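Local coordinates for protein arsenate Reductase (Corynebacterium glutamicum, PDB 3T38) that probably reduces arsenate to arsenite in a thioredoxin-dependent reaction, as an arsenic-resistance enzyme with a low molecular weight tyrosine phosphatase fold, at residues 34-45 and 56-67. Residues are numbered along the deposited sequence; the frame is centred on the assembly and turned at random.
Sequences INRYIFESYVSL and PILAEGFAKDRL. With D1D ((4S,5S)-1,2-dithiane-4,5-diol), chain C.
Tyr37 and Arg66 meet in the pocket that holds the oxidised dithiothreitol, (4S,5S)-1,2-dithiane-4,5-diol. Tyr37 has a contact over each ring face, both toward the rim. Ligand atom C4 lies over one face, 3.4 Å above the ring plane. Over the opposite face Leu67 makes a CH-pi contact, with CD2 3.8 Å from the ring centroid. Arg66 comes at the ring edge, where its CB is 3.5 Å from Tyr37 CE1. The Arg66 chain bends at chi3, and its guanidinium then turns one face to Tyr37 CE1, the two planes 47° apart. Arg66 NH2 approaches ligand S4 at 3.3 Å. Arg66 NE forms a salt bridge with Asp149 OD2, which also bonds Tyr37 OH, so one carboxylate oxygen ties both side chains down.

Segments 34-45 and 56-67 run at 125° to each other, axes 8.4 Å apart, in the N-terminal helical region, which precedes the parallel sheet of the phosphatase-like fold. Ser41 is a knob in a hole formed by Ala59, Phe62, Ala63 and Arg66. Its OG accepts a bent hydrogen bond from Arg66 NH1 (2.9 Å, 138° at the hydrogen). The same OG donates to Tyr37 O, one turn back, which also takes the Ser41 N-H. The serine thus links the arginine to the helix backbone.

Small residues let the backbones come close here. Ala59 CB lies 3.6 Å from Tyr42 CA. The Tyr42 ring edge meets Pro56 CD and Ala59 CB, while its OH bonds His10. Leu45 CD1 packs on Leu58 CB and on Phe62 CD2. At the other end Ile34 CD1 touches Leu67 CD2 at 3.6 Å. Arg36 CB rests near ligand O3, while Arg36 NH2 forms a salt bridge with Asp148 OD2 of the second subunit and NH1 one with Glu40 OE2.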
ATOM      1  N   ILE A  34      -8.500   2.101  13.042  1.00 31.00           N
ATOM      2  CA  ILE A  34      -8.408   0.676  13.270  1.00 31.97           C
ATOM      3  C   ILE A  34      -9.079  -0.152  12.182  1.00 32.21           C
ATOM      4  O   ILE A  34      -8.433  -1.116  11.653  1.00 30.86           O
ATOM      5  CB  ILE A  34      -9.030   0.187  14.612  1.00 35.29           C
ATOM      6  CG1 ILE A  34      -8.448   0.933  15.821  1.00 37.76           C
ATOM      7  CG2 ILE A  34      -8.834  -1.351  14.753  1.00 34.63           C
ATOM      8  CD1 ILE A  34      -6.924   0.871  15.853  1.00 37.23           C
ATOM      9  N   ASN A  35     -10.342   0.172  11.865  1.00 31.71           N
ATOM     10  CA  ASN A  35     -10.983  -0.476  10.726  1.00 32.36           C
ATOM     11  C   ASN A  35     -10.229  -0.320   9.376  1.00 30.35           C
ATOM     12  O   ASN A  35     -10.080  -1.301   8.657  1.00 28.86           O
ATOM     13  CB  ASN A  35     -12.482  -0.149  10.678  1.00 35.89           C
ATOM     14  CG  ASN A  35     -13.209  -0.689  11.930  1.00 44.54           C
ATOM     15  OD1 ASN A  35     -12.555  -1.291  12.816  1.00 50.81           O
ATOM     16  ND2 ASN A  35     -14.534  -0.455  12.045  1.00 52.66           N
ATOM     17  N   ARG A  36      -9.712   0.867   9.040  1.00 29.21           N
ATOM     18  CA  ARG A  36      -8.927   0.985   7.792  1.00 29.00           C
ATOM     19  C   ARG A  36      -7.695   0.161   7.837  1.00 27.79           C
ATOM     20  O   ARG A  36      -7.241  -0.370   6.813  1.00 29.52           O
ATOM     21  CB  ARG A  36      -8.475   2.440   7.514  1.00 29.73           C
ATOM     22  CG  ARG A  36      -9.652   3.366   7.206  1.00 35.31           C
ATOM     23  CD  ARG A  36     -10.217   3.014   5.799  1.00 36.18           C
ATOM     24  NE  ARG A  36     -11.221   1.986   5.854  1.00 33.39           N
ATOM     25  CZ  ARG A  36     -11.499   1.132   4.860  1.00 35.21           C
ATOM     26  NH1 ARG A  36     -10.802   1.141   3.731  1.00 34.91           N
ATOM     27  NH2 ARG A  36     -12.463   0.238   5.016  1.00 29.13           N
ATOM     28  N   TYR A  37      -7.106   0.055   9.017  1.00 27.75           N
ATOM     29  CA  TYR A  37      -5.885  -0.702   9.172  1.00 26.38           C
ATOM     30  C   TYR A  37      -6.027  -2.105   8.695  1.00 26.42           C
ATOM     31  O   TYR A  37      -5.208  -2.619   7.901  1.00 25.58           O
ATOM     32  CB  TYR A  37      -5.344  -0.668  10.593  1.00 27.28           C
ATOM     33  CG  TYR A  37      -4.183   0.267  10.650  1.00 24.79           C
ATOM     34  CD1 TYR A  37      -2.865  -0.206  10.521  1.00 28.52           C
ATOM     35  CD2 TYR A  37      -4.373   1.624  10.835  1.00 28.15           C
ATOM     36  CE1 TYR A  37      -1.762   0.694  10.557  1.00 28.12           C
ATOM     37  CE2 TYR A  37      -3.270   2.521  10.886  1.00 28.72           C
ATOM     38  CZ  TYR A  37      -1.998   2.049  10.749  1.00 26.21           C
ATOM     39  OH  TYR A  37      -0.947   2.965  10.776  1.00 31.70           O
ATOM     40  N   ILE A  38      -7.086  -2.740   9.123  1.00 27.12           N
ATOM     41  CA  ILE A  38      -7.248  -4.114   8.692  1.00 26.98           C
ATOM     42  C   ILE A  38      -7.650  -4.311   7.216  1.00 25.24           C
ATOM     43  O   ILE A  38      -7.109  -5.193   6.547  1.00 24.42           O
ATOM     44  CB  ILE A  38      -8.109  -4.852   9.659  1.00 27.83           C
ATOM     45  CG1 ILE A  38      -8.478  -6.201   9.109  1.00 29.99           C
ATOM     46  CG2 ILE A  38      -9.325  -4.030   9.993  1.00 34.35           C
ATOM     47  CD1 ILE A  38      -9.923  -6.428   9.197  1.00 39.57           C
ATOM     48  N   PHE A  39      -8.609  -3.537   6.721  1.00 25.71           N
ATOM     49  CA  PHE A  39      -9.046  -3.741   5.346  1.00 25.65           C
ATOM     50  C   PHE A  39      -7.991  -3.252   4.341  1.00 24.42           C
ATOM     51  O   PHE A  39      -7.814  -3.895   3.292  1.00 25.33           O
ATOM     52  CB  PHE A  39     -10.374  -3.087   5.042  1.00 25.91           C
ATOM     53  CG  PHE A  39     -11.565  -3.819   5.650  1.00 27.76           C
ATOM     54  CD1 PHE A  39     -12.047  -3.455   6.918  1.00 23.59           C
ATOM     55  CD2 PHE A  39     -12.213  -4.829   4.947  1.00 24.18           C
ATOM     56  CE1 PHE A  39     -13.128  -4.100   7.504  1.00 25.24           C
ATOM     57  CE2 PHE A  39     -13.329  -5.490   5.524  1.00 31.71           C
ATOM     58  CZ  PHE A  39     -13.781  -5.134   6.812  1.00 26.91           C
ATOM     59  N   GLU A  40      -7.306  -2.140   4.658  1.00 23.22           N
ATOM     60  CA  GLU A  40      -6.270  -1.631   3.791  1.00 22.46           C
ATOM     61  C   GLU A  40      -5.092  -2.574   3.789  1.00 23.09           C
ATOM     62  O   GLU A  40      -4.467  -2.813   2.745  1.00 23.07           O
ATOM     63  CB  GLU A  40      -5.857  -0.197   4.148  1.00 22.72           C
ATOM     64  CG  GLU A  40      -7.004   0.801   3.969  1.00 25.06           C
ATOM     65  CD  GLU A  40      -7.532   0.897   2.501  1.00 29.11           C
ATOM     66  OE1 GLU A  40      -6.920   0.343   1.564  1.00 29.36           O
ATOM     67  OE2 GLU A  40      -8.570   1.555   2.280  1.00 30.70           O
ATOM     68  N   SER A  41      -4.761  -3.128   4.957  1.00 22.89           N
ATOM     69  CA  SER A  41      -3.692  -4.112   4.974  1.00 22.66           C
ATOM     70  C   SER A  41      -3.952  -5.362   4.128  1.00 22.06           C
ATOM     71  O   SER A  41      -3.044  -5.851   3.430  1.00 20.80           O
ATOM     72  CB  SER A  41      -3.378  -4.531   6.398  1.00 22.39           C
ATOM     73  OG  SER A  41      -2.641  -3.504   6.995  1.00 25.27           O
ATOM     74  N   TYR A  42      -5.178  -5.880   4.239  1.00 21.94           N
ATOM     75  CA  TYR A  42      -5.676  -6.982   3.426  1.00 22.45           C
ATOM     76  C   TYR A  42      -5.529  -6.720   1.928  1.00 22.37           C
ATOM     77  O   TYR A  42      -5.020  -7.540   1.192  1.00 22.44           O
ATOM     78  CB  TYR A  42      -7.129  -7.172   3.726  1.00 23.60           C
ATOM     79  CG  TYR A  42      -7.750  -8.317   2.924  1.00 24.78           C
ATOM     80  CD1 TYR A  42      -8.590  -8.053   1.842  1.00 24.45           C
ATOM     81  CD2 TYR A  42      -7.516  -9.631   3.286  1.00 26.18           C
ATOM     82  CE1 TYR A  42      -9.165  -9.078   1.127  1.00 30.29           C
ATOM     83  CE2 TYR A  42      -8.063 -10.674   2.581  1.00 29.33           C
ATOM     84  CZ  TYR A  42      -8.887 -10.395   1.492  1.00 32.22           C
ATOM     85  OH  TYR A  42      -9.432 -11.432   0.788  1.00 32.15           O
ATOM     86  N   VAL A  43      -6.002  -5.564   1.504  1.00 23.14           N
ATOM     87  CA  VAL A  43      -5.964  -5.166   0.118  1.00 22.69           C
ATOM     88  C   VAL A  43      -4.551  -4.975  -0.335  1.00 23.29           C
ATOM     89  O   VAL A  43      -4.166  -5.560  -1.401  1.00 24.42           O
ATOM     90  CB  VAL A  43      -6.917  -3.969  -0.224  1.00 23.56           C
ATOM     91  CG1 VAL A  43      -6.643  -3.490  -1.668  1.00 24.13           C
ATOM     92  CG2 VAL A  43      -8.379  -4.426  -0.118  1.00 19.27           C
ATOM     93  N   SER A  44      -3.738  -4.301   0.486  1.00 21.98           N
ATOM     94  CA  SER A  44      -2.289  -4.224   0.207  1.00 23.27           C
ATOM     95  C   SER A  44      -1.643  -5.566  -0.098  1.00 23.35           C
ATOM     96  O   SER A  44      -0.886  -5.726  -1.089  1.00 23.29           O
ATOM     97  CB  SER A  44      -1.555  -3.595   1.401  1.00 21.75           C
ATOM     98  OG  SER A  44      -1.874  -2.203   1.302  1.00 26.90           O
ATOM     99  N   LEU A  45      -1.900  -6.535   0.777  1.00 22.32           N
ATOM    100  CA  LEU A  45      -1.272  -7.846   0.554  1.00 22.29           C
ATOM    101  C   LEU A  45      -1.871  -8.534  -0.633  1.00 23.24           C
ATOM    102  O   LEU A  45      -1.159  -9.257  -1.387  1.00 24.18           O
ATOM    103  CB  LEU A  45      -1.352  -8.698   1.820  1.00 22.44           C
ATOM    104  CG  LEU A  45      -0.465  -8.144   2.978  1.00 24.37           C
ATOM    105  CD1 LEU A  45      -0.732  -8.981   4.232  1.00 29.81           C
ATOM    106  CD2 LEU A  45       0.996  -8.203   2.620  1.00 24.24           C
ATOM    107  N   PRO A  56      -6.549 -13.479   5.079  1.00 30.08           N
ATOM    108  CA  PRO A  56      -7.002 -12.771   6.265  1.00 29.89           C
ATOM    109  C   PRO A  56      -6.038 -12.860   7.434  1.00 30.55           C
ATOM    110  O   PRO A  56      -5.939 -11.908   8.185  1.00 30.16           O
ATOM    111  CB  PRO A  56      -8.306 -13.477   6.614  1.00 31.02           C
ATOM    112  CG  PRO A  56      -8.895 -13.819   5.277  1.00 32.50           C
ATOM    113  CD  PRO A  56      -7.657 -14.202   4.422  1.00 31.68           C
ATOM    114  N   ILE A  57      -5.335 -13.977   7.575  1.00 31.32           N
ATOM    115  CA  ILE A  57      -4.446 -14.223   8.704  1.00 32.17           C
ATOM    116  C   ILE A  57      -3.187 -13.363   8.607  1.00 29.64           C
ATOM    117  O   ILE A  57      -2.773 -12.774   9.610  1.00 30.37           O
ATOM    118  CB  ILE A  57      -4.041 -15.761   8.843  1.00 34.01           C
ATOM    119  CG1 ILE A  57      -5.267 -16.657   8.953  1.00 38.00           C
ATOM    120  CG2 ILE A  57      -3.067 -16.015  10.031  1.00 35.39           C
ATOM    121  CD1 ILE A  57      -4.962 -18.173   9.156  1.00 39.20           C
ATOM    122  N   LEU A  58      -2.554 -13.319   7.435  1.00 28.26           N
ATOM    123  CA  LEU A  58      -1.396 -12.475   7.211  1.00 26.29           C
ATOM    124  C   LEU A  58      -1.796 -10.994   7.343  1.00 24.99           C
ATOM    125  O   LEU A  58      -0.983 -10.148   7.778  1.00 22.48           O
ATOM    126  CB  LEU A  58      -0.855 -12.662   5.781  1.00 27.18           C
ATOM    127  CG  LEU A  58      -0.047 -13.883   5.277  1.00 32.21           C
ATOM    128  CD1 LEU A  58       0.645 -13.425   3.940  1.00 33.85           C
ATOM    129  CD2 LEU A  58       1.002 -14.394   6.296  1.00 30.68           C
ATOM    130  N   ALA A  59      -3.008 -10.659   6.884  1.00 24.03           N
ATOM    131  CA  ALA A  59      -3.470  -9.246   7.013  1.00 24.71           C
ATOM    132  C   ALA A  59      -3.596  -8.809   8.473  1.00 25.62           C
ATOM    133  O   ALA A  59      -3.196  -7.691   8.813  1.00 26.21           O
ATOM    134  CB  ALA A  59      -4.777  -9.005   6.299  1.00 20.97           C
ATOM    135  N   GLU A  60      -4.179  -9.683   9.298  1.00 26.82           N
ATOM    136  CA  GLU A  60      -4.333  -9.464  10.738  1.00 29.53           C
ATOM    137  C   GLU A  60      -2.973  -9.308  11.421  1.00 29.17           C
ATOM    138  O   GLU A  60      -2.805  -8.415  12.238  1.00 29.76           O
ATOM    139  CB  GLU A  60      -5.070 -10.619  11.420  1.00 30.14           C
ATOM    140  CG  GLU A  60      -5.222 -10.352  12.914  1.00 35.16           C
ATOM    141  CD  GLU A  60      -5.995 -11.406  13.653  1.00 41.71           C
ATOM    142  OE1 GLU A  60      -6.256 -12.472  13.074  1.00 41.91           O
ATOM    143  OE2 GLU A  60      -6.362 -11.164  14.824  1.00 47.28           O
ATOM    144  N   GLY A  61      -2.017 -10.156  11.052  1.00 28.88           N
ATOM    145  CA  GLY A  61      -0.653 -10.048  11.587  1.00 29.16           C
ATOM    146  C   GLY A  61       0.037  -8.741  11.202  1.00 27.51           C
ATOM    147  O   GLY A  61       0.560  -8.023  12.058  1.00 27.12           O
ATOM    148  N   PHE A  62       0.043  -8.455   9.911  1.00 26.48           N
ATOM    149  CA  PHE A  62       0.503  -7.168   9.364  1.00 25.46           C
ATOM    150  C   PHE A  62      -0.190  -5.915   9.969  1.00 25.25           C
ATOM    151  O   PHE A  62       0.464  -4.984  10.410  1.00 25.30           O
ATOM    152  CB  PHE A  62       0.260  -7.198   7.864  1.00 24.81           C
ATOM    153  CG  PHE A  62       0.917  -6.117   7.118  1.00 22.45           C
ATOM    154  CD1 PHE A  62       2.100  -5.544   7.568  1.00 18.55           C
ATOM    155  CD2 PHE A  62       0.363  -5.682   5.916  1.00 22.54           C
ATOM    156  CE1 PHE A  62       2.718  -4.544   6.798  1.00 19.04           C
ATOM    157  CE2 PHE A  62       0.951  -4.679   5.167  1.00 18.40           C
ATOM    158  CZ  PHE A  62       2.139  -4.118   5.609  1.00 20.72           C
ATOM    159  N   ALA A  63      -1.500  -5.899  10.023  1.00 25.33           N
ATOM    160  CA  ALA A  63      -2.186  -4.811  10.716  1.00 25.74           C
ATOM    161  C   ALA A  63      -1.772  -4.671  12.146  1.00 26.02           C
ATOM    162  O   ALA A  63      -1.499  -3.554  12.555  1.00 27.69           O
ATOM    163  CB  ALA A  63      -3.749  -4.937  10.612  1.00 26.29           C
ATOM    164  N   LYS A  64      -1.768  -5.757  12.915  1.00 26.30           N
ATOM    165  CA  LYS A  64      -1.390  -5.724  14.335  1.00 27.54           C
ATOM    166  C   LYS A  64       0.058  -5.214  14.521  1.00 27.15           C
ATOM    167  O   LYS A  64       0.351  -4.402  15.431  1.00 24.98           O
ATOM    168  CB  LYS A  64      -1.544  -7.116  14.978  1.00 30.15           C
ATOM    169  CG  LYS A  64      -3.024  -7.531  15.204  1.00 33.51           C
ATOM    170  CD  LYS A  64      -3.195  -8.760  16.058  1.00 39.98           C
ATOM    171  CE  LYS A  64      -4.697  -8.982  16.360  1.00 44.00           C
ATOM    172  NZ  LYS A  64      -5.012 -10.274  17.086  1.00 48.60           N
ATOM    173  N   ASP A  65       0.969  -5.629  13.627  1.00 27.08           N
ATOM    174  CA  ASP A  65       2.309  -5.127  13.739  1.00 28.03           C
ATOM    175  C   ASP A  65       2.339  -3.658  13.409  1.00 26.88           C
ATOM    176  O   ASP A  65       3.031  -2.874  14.082  1.00 28.32           O
ATOM    177  CB  ASP A  65       3.366  -5.887  12.913  1.00 29.78           C
ATOM    178  CG  ASP A  65       4.839  -5.439  13.338  1.00 38.39           C
ATOM    179  OD1 ASP A  65       5.042  -4.959  14.541  1.00 44.61           O
ATOM    180  OD2 ASP A  65       5.768  -5.516  12.509  1.00 42.00           O
ATOM    181  N   ARG A  66       1.573  -3.262  12.397  1.00 26.00           N
ATOM    182  CA  ARG A  66       1.497  -1.843  11.988  1.00 26.42           C
ATOM    183  C   ARG A  66       0.904  -0.918  13.072  1.00 26.96           C
ATOM    184  O   ARG A  66       1.454   0.144  13.381  1.00 28.10           O
ATOM    185  CB  ARG A  66       0.732  -1.701  10.679  1.00 25.60           C
ATOM    186  CG  ARG A  66       1.553  -2.093   9.463  1.00 24.00           C
ATOM    187  CD  ARG A  66       0.680  -2.054   8.236  1.00 23.24           C
ATOM    188  NE  ARG A  66       0.500  -0.652   7.858  1.00 25.22           N
ATOM    189  CZ  ARG A  66      -0.390  -0.215   6.977  1.00 25.75           C
ATOM    190  NH1 ARG A  66      -1.278  -1.049   6.432  1.00 21.85           N
ATOM    191  NH2 ARG A  66      -0.406   1.079   6.667  1.00 29.82           N
ATOM    192  N   LEU A  67      -0.169  -1.356  13.691  1.00 27.30           N
ATOM    193  CA  LEU A  67      -0.747  -0.580  14.800  1.00 29.47           C
ATOM    194  C   LEU A  67       0.219  -0.422  15.949  1.00 29.68           C
ATOM    195  O   LEU A  67       0.294   0.619  16.482  1.00 29.05           O
ATOM    196  CB  LEU A  67      -2.063  -1.186  15.279  1.00 28.45           C
ATOM    197  CG  LEU A  67      -3.200  -1.006  14.289  1.00 30.39           C
ATOM    198  CD1 LEU A  67      -4.350  -2.034  14.575  1.00 31.71           C
ATOM    199  CD2 LEU A  67      -3.721   0.439  14.359  1.00 31.94           C
TER
HETATM  200  S1  D1D C3236      -4.226   3.727   4.451  1.00 47.27           S
HETATM  201  C1  D1D C3236      -5.396   4.829   5.310  1.00 35.66           C
HETATM  202  C2  D1D C3236      -4.960   4.953   6.724  1.00 33.04           C
HETATM  203  O2  D1D C3236      -5.964   5.587   7.409  1.00 31.80           O
HETATM  204  C3  D1D C3236      -5.036   3.587   7.364  1.00 39.32           C
HETATM  205  O3  D1D C3236      -5.422   3.880   8.622  1.00 33.13           O
HETATM  206  C4  D1D C3236      -3.764   2.791   7.478  1.00 42.42           C
HETATM  207  S4  D1D C3236      -3.402   2.091   5.835  1.00 53.29           S